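Local coordinates for hypothetical protein (Leishmania major, PDB 1R75), which is of unknown function but belongs to the DUF1935 family and folds as two antiparallel beta sheets packed against each other, at residues W53-D58 against Q113-G118; I64-L69 against V105-L110; P36-I41 against L128-A133; D71-I76 against S119-R124; P27-T32 against Y43-T48. One frame throughout, in Å; residues are numbered along the deposited sequence.

Contact 1. Residues W53-D58 against Q113-G118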
# COMPACT_ATOMS: atom_id res chain seq x y z
N TRP A 53 -0.86 -8.67 -0.78
CA TRP A 53 -0.31 -7.41 -1.25
C TRP A 53 0.30 -6.62 -0.13
O TRP A 53 -0.24 -6.60 1.00
CB TRP A 53 -1.40 -6.55 -1.78
CG TRP A 53 -2.05 -6.89 -3.03
CD1 TRP A 53 -1.95 -8.01 -3.79
CD2 TRP A 53 -2.98 -6.02 -3.70
NE1 TRP A 53 -2.78 -7.91 -4.91
CE2 TRP A 53 -3.44 -6.71 -4.85
CE3 TRP A 53 -3.49 -4.75 -3.43
CZ2 TRP A 53 -4.38 -6.11 -5.75
CZ3 TRP A 53 -4.40 -4.15 -4.36
CH2 TRP A 53 -4.84 -4.84 -5.43
N ALA A 54 1.37 -5.94 -0.47
CA ALA A 54 2.04 -5.00 0.35
C ALA A 54 2.42 -3.76 -0.47
O ALA A 54 2.42 -3.81 -1.68
CB ALA A 54 3.27 -5.62 0.93
N PHE A 55 2.67 -2.66 0.24
CA PHE A 55 3.16 -1.42 -0.36
C PHE A 55 4.51 -1.06 0.23
O PHE A 55 4.78 -1.23 1.45
CB PHE A 55 2.17 -0.27 -0.07
CG PHE A 55 0.93 -0.39 -0.82
CD1 PHE A 55 0.92 -0.24 -2.19
CD2 PHE A 55 -0.27 -0.64 -0.16
CE1 PHE A 55 -0.35 -0.32 -2.92
CE2 PHE A 55 -1.48 -0.71 -0.84
CZ PHE A 55 -1.50 -0.60 -2.25
N TYR A 56 5.38 -0.58 -0.64
CA TYR A 56 6.69 -0.09 -0.26
C TYR A 56 6.82 1.36 -0.72
O TYR A 56 6.47 1.68 -1.85
CB TYR A 56 7.81 -1.00 -0.85
CG TYR A 56 9.16 -0.38 -0.75
CD1 TYR A 56 9.77 -0.20 0.50
CD2 TYR A 56 9.82 0.08 -1.87
CE1 TYR A 56 10.99 0.45 0.61
CE2 TYR A 56 11.04 0.74 -1.77
CZ TYR A 56 11.62 0.88 -0.54
OH TYR A 56 12.80 1.51 -0.41
N ASN A 57 7.27 2.23 0.17
CA ASN A 57 7.44 3.65 -0.09
C ASN A 57 8.99 3.86 -0.22
O ASN A 57 9.72 3.70 0.76
CB ASN A 57 6.78 4.41 1.05
CG ASN A 57 7.05 5.95 1.00
OD1 ASN A 57 7.80 6.47 0.15
ND2 ASN A 57 6.44 6.65 1.92
N ASP A 58 9.45 4.11 -1.46
CA ASP A 58 10.86 4.38 -1.75
C ASP A 58 11.30 5.88 -1.58
O ASP A 58 12.41 6.26 -1.91
CB ASP A 58 11.16 3.88 -3.15
CG ASP A 58 12.65 3.70 -3.42
OD1 ASP A 58 13.39 3.19 -2.54
OD2 ASP A 58 13.11 4.06 -4.51
N GLN A 113 4.42 -1.80 4.21
CA GLN A 113 3.19 -2.11 4.91
C GLN A 113 2.50 -3.28 4.22
O GLN A 113 2.10 -3.16 3.06
CB GLN A 113 2.28 -0.84 5.00
CG GLN A 113 2.81 0.15 5.97
CD GLN A 113 2.35 -0.19 7.42
OE1 GLN A 113 2.22 -1.35 7.78
NE2 GLN A 113 2.07 0.80 8.19
N MET A 114 2.24 -4.38 4.95
CA MET A 114 1.26 -5.41 4.51
C MET A 114 -0.13 -4.74 4.42
O MET A 114 -0.50 -3.90 5.23
CB MET A 114 1.23 -6.56 5.55
CG MET A 114 2.54 -7.28 5.61
SD MET A 114 2.85 -8.14 3.97
CE MET A 114 4.25 -7.54 4.03
N PHE A 115 -0.86 -5.09 3.37
CA PHE A 115 -2.10 -4.48 3.05
C PHE A 115 -3.27 -5.41 3.14
O PHE A 115 -4.19 -5.25 4.04
CB PHE A 115 -1.92 -3.84 1.68
CG PHE A 115 -3.07 -2.95 1.29
CD1 PHE A 115 -3.47 -1.93 2.12
CD2 PHE A 115 -3.75 -3.12 0.03
CE1 PHE A 115 -4.52 -1.07 1.74
CE2 PHE A 115 -4.83 -2.30 -0.28
CZ PHE A 115 -5.18 -1.26 0.56
N VAL A 116 -3.39 -6.38 2.20
CA VAL A 116 -4.52 -7.31 2.19
C VAL A 116 -4.07 -8.69 1.79
O VAL A 116 -3.02 -8.91 1.18
CB VAL A 116 -5.67 -6.88 1.23
CG1 VAL A 116 -6.21 -5.64 1.63
CG2 VAL A 116 -5.18 -6.80 -0.22
N GLU A 117 -4.85 -9.65 2.14
CA GLU A 117 -4.57 -11.01 1.73
C GLU A 117 -5.86 -11.69 1.35
O GLU A 117 -6.88 -11.53 2.02
CB GLU A 117 -3.91 -11.72 2.94
CG GLU A 117 -3.57 -13.15 2.71
CD GLU A 117 -2.44 -13.67 3.65
OE1 GLU A 117 -1.48 -12.91 3.93
OE2 GLU A 117 -2.54 -14.85 4.06
N GLY A 118 -5.82 -12.43 0.25
CA GLY A 118 -6.95 -13.22 -0.17
C GLY A 118 -7.17 -13.07 -1.68
O GLY A 118 -6.24 -12.83 -2.39
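F55 drives its CE2 corner onto the ring of F115, an edge-to-face aromatic pair with centroids 4.8 Å apart and planes at 62°. CE2 stands over the centre of the F115 face, 3.4 Å from F115 CD2, while V116 CG1 lies over the other face, toward the rim. The indole of W53 runs alongside F115 and meets its edge, W53 CE3 lying 3.8 Å from F115 CD2. These rings gather where two antiparallel strands are interrupted by a classic beta bulge: F115 and V116 both face W53, whose carbonyl O takes a bond from F115 N (2.9 Å) and a weak one from V116 N. With CG anti to its backbone N (chi1 -171°), F115 reaches both aromatic neighbours, and it continues onto V68 and V105 of the other sheet, where broad apolar rings suit a buried interior. V116 CG2 packs beside W53, 4.1 Å from W53 CB. On the reverse face of the strands, the small A54 lets M114 bend over it, A54 CB to M114 CE 3.8 Å.

Contact 2. Residues I64-L69 against V105-L110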
# COMPACT_ATOMS: atom_id res chain seq x y z
N ILE A 64 2.81 8.34 2.71
CA ILE A 64 1.84 8.10 1.62
C ILE A 64 0.62 7.48 2.24
O ILE A 64 0.74 6.58 3.07
CB ILE A 64 2.42 7.24 0.53
CG1 ILE A 64 3.66 7.93 -0.10
CG2 ILE A 64 1.31 6.83 -0.51
CD1 ILE A 64 4.41 7.09 -0.99
N HIS A 65 -0.56 8.01 1.93
CA HIS A 65 -1.80 7.38 2.40
C HIS A 65 -2.47 6.77 1.21
O HIS A 65 -2.67 7.45 0.22
CB HIS A 65 -2.75 8.43 3.00
CG HIS A 65 -4.09 7.88 3.40
ND1 HIS A 65 -5.27 8.27 2.79
CD2 HIS A 65 -4.43 6.94 4.31
CE1 HIS A 65 -6.27 7.59 3.31
NE2 HIS A 65 -5.80 6.80 4.25
N VAL A 66 -2.79 5.48 1.27
CA VAL A 66 -3.36 4.79 0.13
C VAL A 66 -4.66 4.13 0.58
O VAL A 66 -4.73 3.55 1.66
CB VAL A 66 -2.38 3.83 -0.56
CG1 VAL A 66 -1.76 2.87 0.37
CG2 VAL A 66 -3.05 3.08 -1.79
N ALA A 67 -5.71 4.32 -0.19
CA ALA A 67 -6.93 3.58 0.01
C ALA A 67 -7.41 2.99 -1.30
O ALA A 67 -7.43 3.67 -2.34
CB ALA A 67 -8.06 4.45 0.57
N VAL A 68 -7.87 1.74 -1.22
CA VAL A 68 -8.25 0.96 -2.35
C VAL A 68 -9.65 0.43 -2.07
O VAL A 68 -9.95 -0.03 -0.99
CB VAL A 68 -7.30 -0.19 -2.58
CG1 VAL A 68 -7.80 -1.09 -3.70
CG2 VAL A 68 -5.83 0.29 -2.86
N LEU A 69 -10.49 0.49 -3.07
CA LEU A 69 -11.84 -0.02 -3.02
C LEU A 69 -11.91 -1.29 -3.82
O LEU A 69 -11.56 -1.29 -5.01
CB LEU A 69 -12.75 0.94 -3.73
CG LEU A 69 -13.22 2.18 -3.12
CD1 LEU A 69 -13.57 3.20 -4.29
CD2 LEU A 69 -14.45 1.83 -2.18
N VAL A 105 -4.18 2.36 4.35
CA VAL A 105 -3.02 2.29 5.21
C VAL A 105 -2.15 3.53 4.91
O VAL A 105 -2.19 4.10 3.82
CB VAL A 105 -2.21 0.93 5.00
CG1 VAL A 105 -1.48 0.93 3.68
CG2 VAL A 105 -1.33 0.59 6.22
N ASP A 106 -1.39 3.94 5.91
CA ASP A 106 -0.31 4.90 5.67
C ASP A 106 1.05 4.24 5.60
O ASP A 106 1.30 3.36 6.37
CB ASP A 106 -0.31 5.92 6.82
CG ASP A 106 -1.61 6.67 6.90
OD1 ASP A 106 -2.16 7.06 5.83
OD2 ASP A 106 -2.18 6.91 7.99
N VAL A 107 1.94 4.69 4.71
CA VAL A 107 3.17 4.03 4.49
C VAL A 107 4.29 5.10 4.68
O VAL A 107 4.40 6.07 3.89
CB VAL A 107 3.29 3.46 3.11
CG1 VAL A 107 4.52 2.59 2.97
CG2 VAL A 107 2.04 2.72 2.72
N ARG A 108 5.07 4.94 5.74
CA ARG A 108 6.09 5.90 6.09
C ARG A 108 7.28 5.73 5.17
O ARG A 108 7.44 4.69 4.47
CB ARG A 108 6.51 5.75 7.56
CG ARG A 108 5.39 6.14 8.49
CD ARG A 108 5.63 5.70 9.92
NE ARG A 108 4.39 5.44 10.67
CZ ARG A 108 3.43 4.49 10.39
NH1 ARG A 108 3.50 3.64 9.34
NH2 ARG A 108 2.35 4.42 11.17
N PRO A 109 8.17 6.72 5.15
CA PRO A 109 9.37 6.63 4.31
C PRO A 109 10.17 5.34 4.47
O PRO A 109 10.50 5.01 5.61
CB PRO A 109 10.19 7.87 4.78
CG PRO A 109 9.23 8.81 5.28
CD PRO A 109 8.11 7.98 5.89
N LEU A 110 10.49 4.69 3.36
CA LEU A 110 11.26 3.42 3.21
C LEU A 110 10.63 2.19 3.88
O LEU A 110 11.27 1.15 4.02
CB LEU A 110 12.74 3.62 3.71
CG LEU A 110 13.37 4.86 3.06
CD1 LEU A 110 14.82 5.12 3.63
CD2 LEU A 110 13.38 4.77 1.60
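V66 and V105 sit directly across from each other on neighbouring antiparallel strands of the four-stranded sheet, in a regular register that pairs I64 with V107, H65 with D106 and V66 with V105. The backbone bonds come in two reciprocal sets. V66 N reaches V105 O at 3.0 Å, nearly straight at 175°, and V105 N returns to V66 O; at the other hydrogen-bonded pair, V107 N gives to I64 O at 2.8 Å and I64 N to V107 O. That last carbonyl also takes the amide ND2 of N57, so the strand end is tied to the facing sheet.

Between these two pairs lies the non-hydrogen-bonded pair H65 and D106. Here CA-H groups approach carbonyls: D106 CA is 3.3 Å from I64 O, and H65 CA is 3.6 Å from V105 O. Both side chains are polar and lie on the face away from the valines, as befits their partial exposure.

The apolar contacts belong to the buried face. Beta-branched valines suit an extended backbone, and here they lie side by side, pointing the same way into the core toward F55 and F115. In V66 (chi1 53°) and V105 (chi1 72°) CG1 sits between backbone N and carbonyl carbon, and it is these two branches that meet, V66 CG1 to V105 CG1 at 3.8 Å.

Contact 3. Residues P36-I41 against L128-A133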
# COMPACT_ATOMS: atom_id res chain seq x y z
N PRO A 36 4.98 -0.28 -9.97
CA PRO A 36 5.10 1.10 -9.50
C PRO A 36 3.78 1.83 -9.62
O PRO A 36 2.92 1.47 -10.47
CB PRO A 36 6.20 1.70 -10.42
CG PRO A 36 6.10 0.93 -11.67
CD PRO A 36 5.67 -0.48 -11.27
N MET A 37 3.55 2.81 -8.75
CA MET A 37 2.23 3.46 -8.68
C MET A 37 2.04 4.98 -8.53
O MET A 37 0.95 5.53 -8.95
CB MET A 37 1.47 2.86 -7.56
CG MET A 37 0.97 1.55 -7.88
SD MET A 37 0.03 1.14 -6.50
CE MET A 37 -1.48 0.95 -7.09
N PHE A 38 2.95 5.68 -7.93
CA PHE A 38 2.63 7.09 -7.52
C PHE A 38 3.85 7.94 -7.91
O PHE A 38 4.68 8.38 -7.11
CB PHE A 38 2.28 7.06 -6.00
CG PHE A 38 1.94 8.41 -5.37
CD1 PHE A 38 0.70 9.01 -5.57
CD2 PHE A 38 2.84 9.05 -4.55
CE1 PHE A 38 0.35 10.23 -4.94
CE2 PHE A 38 2.53 10.29 -3.97
CZ PHE A 38 1.26 10.86 -4.15
N SER A 39 4.00 8.11 -9.22
CA SER A 39 5.18 8.68 -9.84
C SER A 39 6.36 7.87 -9.37
O SER A 39 7.38 8.43 -8.96
CB SER A 39 5.36 10.16 -9.45
OG SER A 39 5.82 10.94 -10.55
N ASN A 40 6.24 6.55 -9.41
CA ASN A 40 7.35 5.71 -8.92
C ASN A 40 7.89 6.02 -7.52
O ASN A 40 9.11 5.93 -7.26
CB ASN A 40 8.48 5.80 -9.93
CG ASN A 40 7.98 5.73 -11.31
OD1 ASN A 40 7.40 4.72 -11.71
ND2 ASN A 40 8.09 6.85 -12.05
N ILE A 41 7.03 6.44 -6.60
CA ILE A 41 7.41 6.53 -5.21
C ILE A 41 6.85 5.31 -4.46
O ILE A 41 7.47 4.81 -3.53
CB ILE A 41 6.86 7.81 -4.57
CG1 ILE A 41 7.47 9.09 -5.23
CG2 ILE A 41 7.24 7.85 -3.12
CD1 ILE A 41 6.56 10.29 -5.32
N LEU A 128 -5.00 8.42 -3.11
CA LEU A 128 -3.59 8.24 -3.09
C LEU A 128 -3.01 9.65 -2.83
O LEU A 128 -3.22 10.56 -3.66
CB LEU A 128 -3.14 7.67 -4.34
CG LEU A 128 -1.79 7.03 -4.41
CD1 LEU A 128 -1.28 6.27 -3.23
CD2 LEU A 128 -1.79 6.07 -5.66
N GLU A 129 -2.47 9.85 -1.63
CA GLU A 129 -2.04 11.18 -1.16
C GLU A 129 -0.69 11.10 -0.47
O GLU A 129 -0.36 10.09 0.13
CB GLU A 129 -3.03 11.71 -0.13
CG GLU A 129 -2.94 13.20 0.08
CD GLU A 129 -4.24 13.93 -0.30
OE1 GLU A 129 -5.36 13.31 -0.12
OE2 GLU A 129 -4.13 15.11 -0.80
N ALA A 130 0.14 12.13 -0.60
CA ALA A 130 1.38 12.12 0.11
C ALA A 130 1.58 13.46 0.75
O ALA A 130 1.13 14.48 0.22
CB ALA A 130 2.51 11.78 -0.79
N ARG A 131 2.32 13.43 1.86
CA ARG A 131 2.71 14.68 2.53
C ARG A 131 4.10 14.50 3.08
O ARG A 131 4.57 13.38 3.17
CB ARG A 131 1.69 15.05 3.59
CG ARG A 131 1.76 14.30 4.88
CD ARG A 131 0.55 14.49 5.82
NE ARG A 131 0.42 15.85 6.37
CZ ARG A 131 -0.24 16.17 7.50
NH1 ARG A 131 -0.88 15.25 8.24
NH2 ARG A 131 -0.26 17.45 7.90
N THR A 132 4.82 15.60 3.34
CA THR A 132 6.17 15.44 3.89
C THR A 132 6.02 14.75 5.22
O THR A 132 5.04 14.99 5.98
CB THR A 132 6.87 16.86 4.11
OG1 THR A 132 5.95 17.66 4.84
CG2 THR A 132 6.93 17.55 2.95
N ALA A 133 6.98 13.90 5.53
CA ALA A 133 6.96 13.19 6.76
C ALA A 133 7.55 14.02 7.92
O ALA A 133 8.62 13.71 8.39
CB ALA A 133 7.68 11.91 6.61
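F38 O accepts the backbone N-H of I41 at 3.1 Å, closing a tight reverse turn beside which the F38 ring lies against L128 and A130. The turn belongs to the hairpin connection between strands 33-36 and 42-47 of the five-stranded sheet, whereas L128 and A130 lie on strand 123-132, an outermost strand of the four-stranded one; the contact therefore joins the two layers at their margin. S39 and N40, at the middle of the turn, both have left-handed backbone angles.

No hydrogen bond crosses between the segments, and the meeting is apolar. A chi1 of 179° extends F38 away from its own backbone N and out from the loop, and it overlaps L128 flank to flank, each reaching toward the other's backbone. Its CD1 meets the branch point of the leucine, F38 CD1 to L128 CG 3.4 Å, and CE1 comes to 3.8 Å from L128 O. L128 also packs on L42, I64 and V66, so this branched side chain bridges the ring and the core. M37 turns its side chain onto F55 and R44. Farther along the strand, the short A130 allows the far side of the ring to settle close to the backbone, with F38 CE2 3.5 Å from A130 CB.

Contact 4. Residues D71-I76 against S119-R124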
# COMPACT_ATOMS: atom_id res chain seq x y z
N ASP A 71 -14.19 -4.66 -5.07
CA ASP A 71 -15.52 -5.11 -5.42
C ASP A 71 -16.01 -6.24 -4.48
O ASP A 71 -15.24 -6.96 -3.84
CB ASP A 71 -15.63 -5.63 -6.86
CG ASP A 71 -15.44 -4.56 -7.90
OD1 ASP A 71 -15.39 -3.30 -7.57
OD2 ASP A 71 -15.38 -4.93 -9.11
N TYR A 72 -17.34 -6.35 -4.48
CA TYR A 72 -18.17 -7.05 -3.48
C TYR A 72 -17.79 -8.51 -3.47
O TYR A 72 -17.85 -9.18 -2.45
CB TYR A 72 -19.68 -6.85 -3.87
CG TYR A 72 -20.11 -7.77 -5.06
CD1 TYR A 72 -20.76 -8.98 -4.85
CD2 TYR A 72 -19.81 -7.42 -6.39
CE1 TYR A 72 -21.13 -9.82 -5.92
CE2 TYR A 72 -20.13 -8.28 -7.48
CZ TYR A 72 -20.80 -9.47 -7.23
OH TYR A 72 -21.13 -10.32 -8.28
N ASP A 73 -17.30 -9.02 -4.60
CA ASP A 73 -16.91 -10.42 -4.72
C ASP A 73 -15.47 -10.81 -4.40
O ASP A 73 -15.09 -11.98 -4.41
CB ASP A 73 -17.35 -11.01 -6.08
CG ASP A 73 -16.81 -10.27 -7.25
OD1 ASP A 73 -16.34 -9.10 -7.09
OD2 ASP A 73 -16.81 -10.82 -8.36
N SER A 74 -14.68 -9.83 -4.01
CA SER A 74 -13.41 -10.03 -3.37
C SER A 74 -13.59 -10.72 -2.01
O SER A 74 -14.51 -10.41 -1.30
CB SER A 74 -12.71 -8.68 -3.16
OG SER A 74 -12.31 -8.09 -4.41
N GLN A 75 -12.66 -11.60 -1.67
CA GLN A 75 -12.64 -12.24 -0.39
C GLN A 75 -11.27 -12.00 0.25
O GLN A 75 -10.29 -12.74 0.06
CB GLN A 75 -12.94 -13.73 -0.56
CG GLN A 75 -14.23 -13.98 -1.20
CD GLN A 75 -14.39 -15.50 -1.52
OE1 GLN A 75 -13.70 -16.37 -0.93
NE2 GLN A 75 -15.27 -15.80 -2.44
N ILE A 76 -11.17 -10.89 0.93
CA ILE A 76 -9.92 -10.42 1.49
C ILE A 76 -10.06 -10.09 2.95
O ILE A 76 -11.11 -9.69 3.39
CB ILE A 76 -9.35 -9.18 0.73
CG1 ILE A 76 -10.41 -8.14 0.51
CG2 ILE A 76 -8.79 -9.62 -0.60
CD1 ILE A 76 -9.88 -6.81 0.21
N SER A 119 -8.40 -13.16 -2.12
CA SER A 119 -8.70 -13.18 -3.54
C SER A 119 -9.28 -11.87 -3.98
O SER A 119 -10.34 -11.47 -3.56
CB SER A 119 -9.55 -14.39 -3.91
OG SER A 119 -10.80 -14.37 -3.25
N VAL A 120 -8.58 -11.20 -4.85
CA VAL A 120 -8.95 -9.85 -5.24
C VAL A 120 -9.64 -10.01 -6.59
O VAL A 120 -9.05 -10.69 -7.47
CB VAL A 120 -7.72 -9.00 -5.38
CG1 VAL A 120 -8.11 -7.62 -5.91
CG2 VAL A 120 -7.01 -8.88 -4.00
N THR A 121 -10.74 -9.31 -6.78
CA THR A 121 -11.49 -9.26 -8.04
C THR A 121 -11.28 -7.86 -8.60
O THR A 121 -10.12 -7.48 -8.81
CB THR A 121 -12.94 -9.61 -7.89
OG1 THR A 121 -13.62 -8.70 -6.99
CG2 THR A 121 -13.08 -11.03 -7.33
N GLY A 122 -12.33 -7.09 -8.83
CA GLY A 122 -12.18 -5.71 -9.27
C GLY A 122 -11.65 -4.86 -8.10
O GLY A 122 -12.04 -5.08 -6.94
N TRP A 123 -10.78 -3.89 -8.40
CA TRP A 123 -10.32 -2.97 -7.41
C TRP A 123 -9.97 -1.70 -8.11
O TRP A 123 -9.68 -1.73 -9.34
CB TRP A 123 -9.09 -3.47 -6.71
CG TRP A 123 -7.87 -3.77 -7.58
CD1 TRP A 123 -7.67 -4.90 -8.32
CD2 TRP A 123 -6.74 -2.96 -7.78
NE1 TRP A 123 -6.48 -4.84 -8.97
CE2 TRP A 123 -5.87 -3.66 -8.66
CE3 TRP A 123 -6.37 -1.70 -7.38
CZ2 TRP A 123 -4.66 -3.18 -9.08
CZ3 TRP A 123 -5.12 -1.21 -7.79
CH2 TRP A 123 -4.28 -1.96 -8.62
N ARG A 124 -9.93 -0.62 -7.38
CA ARG A 124 -9.49 0.69 -7.90
C ARG A 124 -8.93 1.52 -6.79
O ARG A 124 -9.38 1.46 -5.66
CB ARG A 124 -10.56 1.49 -8.65
CG ARG A 124 -11.72 1.89 -7.90
CD ARG A 124 -12.82 2.40 -8.85
NE ARG A 124 -12.37 3.71 -9.21
CZ ARG A 124 -12.80 4.85 -8.61
NH1 ARG A 124 -13.79 4.82 -7.71
NH2 ARG A 124 -12.26 6.01 -8.93
O HOH W 1 -13.22 -13.73 -4.73
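T121 lies across the turn D71-S74, its methyl CG2 against the backbone of D73, 3.7 Å from D73 O. That type I beta turn links strand 62-71 to strand 75-78, and the chain at 119-122 runs alongside it. T121 OG1 works both ways: it donates to D73 OD1 at 2.8 Å, meeting the oxygen from above the carboxylate plane, and accepts from S74 OG at 3.0 Å. A chi1 of 60° swings OG1 toward these two turn residues. At the start of the turn, G122, lacking a side chain, lets D71 OD2 approach its CA to 3.3 Å; D71 N gives G122 O an almost perfectly straight bond (179°), and D71 OD1 forms a salt bridge with K100. Q75 and S119 form an antiparallel hydrogen-bonded pair, and a water joins D73 O to S119 OG. Beyond these polar groups, beside F70, two branched side chains meet, I76 CG2 lying 3.9 Å from V120 CG2.

Contact 5. Residues P27-T32 against Y43-T48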
# COMPACT_ATOMS: atom_id res chain seq x y z
N PRO A 27 11.97 -3.14 -0.05
CA PRO A 27 10.87 -3.79 0.65
C PRO A 27 11.35 -4.91 1.56
O PRO A 27 12.46 -5.46 1.34
CB PRO A 27 10.03 -4.38 -0.47
CG PRO A 27 10.43 -3.71 -1.67
CD PRO A 27 11.88 -3.35 -1.51
N THR A 28 10.54 -5.27 2.56
CA THR A 28 10.98 -6.31 3.48
C THR A 28 10.57 -7.66 2.97
O THR A 28 10.94 -8.69 3.55
CB THR A 28 10.40 -6.09 4.84
OG1 THR A 28 8.97 -5.89 4.73
CG2 THR A 28 10.97 -4.80 5.41
N VAL A 29 9.76 -7.66 1.91
CA VAL A 29 9.32 -8.90 1.31
C VAL A 29 9.52 -8.85 -0.20
O VAL A 29 9.45 -7.79 -0.82
CB VAL A 29 7.84 -9.17 1.61
CG1 VAL A 29 7.65 -9.41 3.09
CG2 VAL A 29 6.93 -8.02 1.11
N LYS A 30 9.75 -10.02 -0.77
CA LYS A 30 9.75 -10.14 -2.22
C LYS A 30 8.49 -10.93 -2.49
O LYS A 30 8.25 -12.00 -1.92
CB LYS A 30 10.96 -10.91 -2.79
CG LYS A 30 12.32 -10.35 -2.48
CD LYS A 30 13.17 -11.40 -1.71
CE LYS A 30 14.66 -11.27 -1.99
NZ LYS A 30 15.39 -12.24 -1.14
N GLY A 31 7.68 -10.38 -3.35
CA GLY A 31 6.55 -11.12 -3.82
C GLY A 31 7.04 -11.72 -5.10
O GLY A 31 8.21 -12.04 -5.26
N THR A 32 6.13 -11.89 -6.01
CA THR A 32 6.49 -12.37 -7.31
C THR A 32 6.51 -11.20 -8.29
O THR A 32 7.34 -11.20 -9.21
CB THR A 32 5.55 -13.52 -7.67
OG1 THR A 32 4.20 -13.16 -7.42
CG2 THR A 32 5.73 -14.63 -6.67
N TYR A 43 5.30 1.48 -4.43
CA TYR A 43 5.26 0.20 -5.17
C TYR A 43 4.29 -0.70 -4.51
O TYR A 43 4.35 -0.83 -3.28
CB TYR A 43 6.62 -0.47 -5.15
CG TYR A 43 7.62 0.36 -5.93
CD1 TYR A 43 7.84 0.11 -7.29
CD2 TYR A 43 8.24 1.44 -5.35
CE1 TYR A 43 8.75 0.90 -8.03
CE2 TYR A 43 9.12 2.22 -6.06
CZ TYR A 43 9.39 1.92 -7.40
OH TYR A 43 10.21 2.75 -8.12
N ARG A 44 3.44 -1.34 -5.30
CA ARG A 44 2.63 -2.47 -4.87
C ARG A 44 3.39 -3.75 -5.09
O ARG A 44 3.88 -3.97 -6.19
CB ARG A 44 1.33 -2.47 -5.62
CG ARG A 44 0.43 -3.61 -5.37
CD ARG A 44 -0.97 -3.38 -5.96
NE ARG A 44 -0.94 -3.35 -7.43
CZ ARG A 44 -1.09 -4.36 -8.19
NH1 ARG A 44 -1.27 -5.57 -7.67
NH2 ARG A 44 -1.09 -4.16 -9.53
N ILE A 45 3.54 -4.57 -4.05
CA ILE A 45 4.30 -5.83 -4.12
C ILE A 45 3.24 -6.88 -3.99
O ILE A 45 2.58 -6.98 -2.93
CB ILE A 45 5.28 -5.96 -2.96
CG1 ILE A 45 6.22 -4.73 -2.97
CG2 ILE A 45 6.07 -7.30 -3.08
CD1 ILE A 45 6.64 -4.36 -1.62
N ALA A 46 3.02 -7.68 -5.02
CA ALA A 46 2.02 -8.70 -5.00
C ALA A 46 2.70 -10.04 -4.87
O ALA A 46 3.76 -10.27 -5.44
CB ALA A 46 1.17 -8.64 -6.25
N ASP A 47 2.16 -10.92 -4.04
CA ASP A 47 2.74 -12.25 -3.90
C ASP A 47 1.64 -13.27 -4.24
O ASP A 47 0.65 -13.40 -3.50
CB ASP A 47 3.35 -12.42 -2.51
CG ASP A 47 4.05 -13.78 -2.34
OD1 ASP A 47 3.47 -14.81 -2.80
OD2 ASP A 47 5.17 -13.92 -1.77
N THR A 48 1.75 -13.93 -5.41
CA THR A 48 0.68 -14.82 -5.84
C THR A 48 0.59 -16.11 -5.00
O THR A 48 -0.52 -16.59 -4.76
CB THR A 48 0.80 -15.25 -7.33
OG1 THR A 48 1.91 -16.12 -7.45
CG2 THR A 48 1.13 -14.12 -8.25
O HOH W 2 5.96 -11.87 -0.51
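T32 N donates to A46 O at 2.9 Å, in the plane of the carbonyl, and so ties the loop 27-32 to strand 42-47 just before strand 33-36 takes up the neighbouring place in the sheet. A second direct bond runs the other way: T48 N gives its hydrogen to T32 OG1, long at 3.3 Å but well aligned at 168°. The threonine hydroxyl can serve because chi1 48° turns it to the side where T48 approaches. A water donates both to K30 O and to D47 OD2, bridging loop and strand; the other oxygen of that aspartate, OD1, accepts from A50 N and is thereby held to the turn that follows.

The CA atoms come nearest at G31 and D47. Having no side chain, G31 brings its CA to 3.3 Å from A46 O and to 3.7 Å from D47 CB; glycine suits this place because A46 O occupies the side a side chain would take.

Outward from the polar end, I45 carries the packing with both its branches. I45 CG2 lies 3.5 Å from G31 N and touches V29 more loosely, whereas I45 CD1 extends to P27, 3.6 Å from P27 CB. P27 rests in turn on Y56 and F22. Directional bonds to backbone groups and a water thus fix the solvent-facing end, shape-fitting apolar contact holds the other, and the loop is placed at both.

In the fold
Contacts 1 and 2 form the core, one in each sheet: contact 1 joins central strands of the five-stranded sheet, contact 2 those of the four-stranded one. They touch through F55 and F115 packing on V66 and V105, and through amides of N57 and Q113 that reach carbonyls of contact 2. Both combine paired backbone bonds with apolar side chains. Contacts 3, 4 and 5 lie at the surface. Contact 3 bridges the sheets by apolar packing alone, whereas contact 4, across the chain's centre on the same strand 123-132, combines backbone bonds with hydroxyls, a carboxylate and a water. Contact 5 mixes both and shares its sheet with contact 1, the backbones of I45 and A54 being hydrogen-bonded.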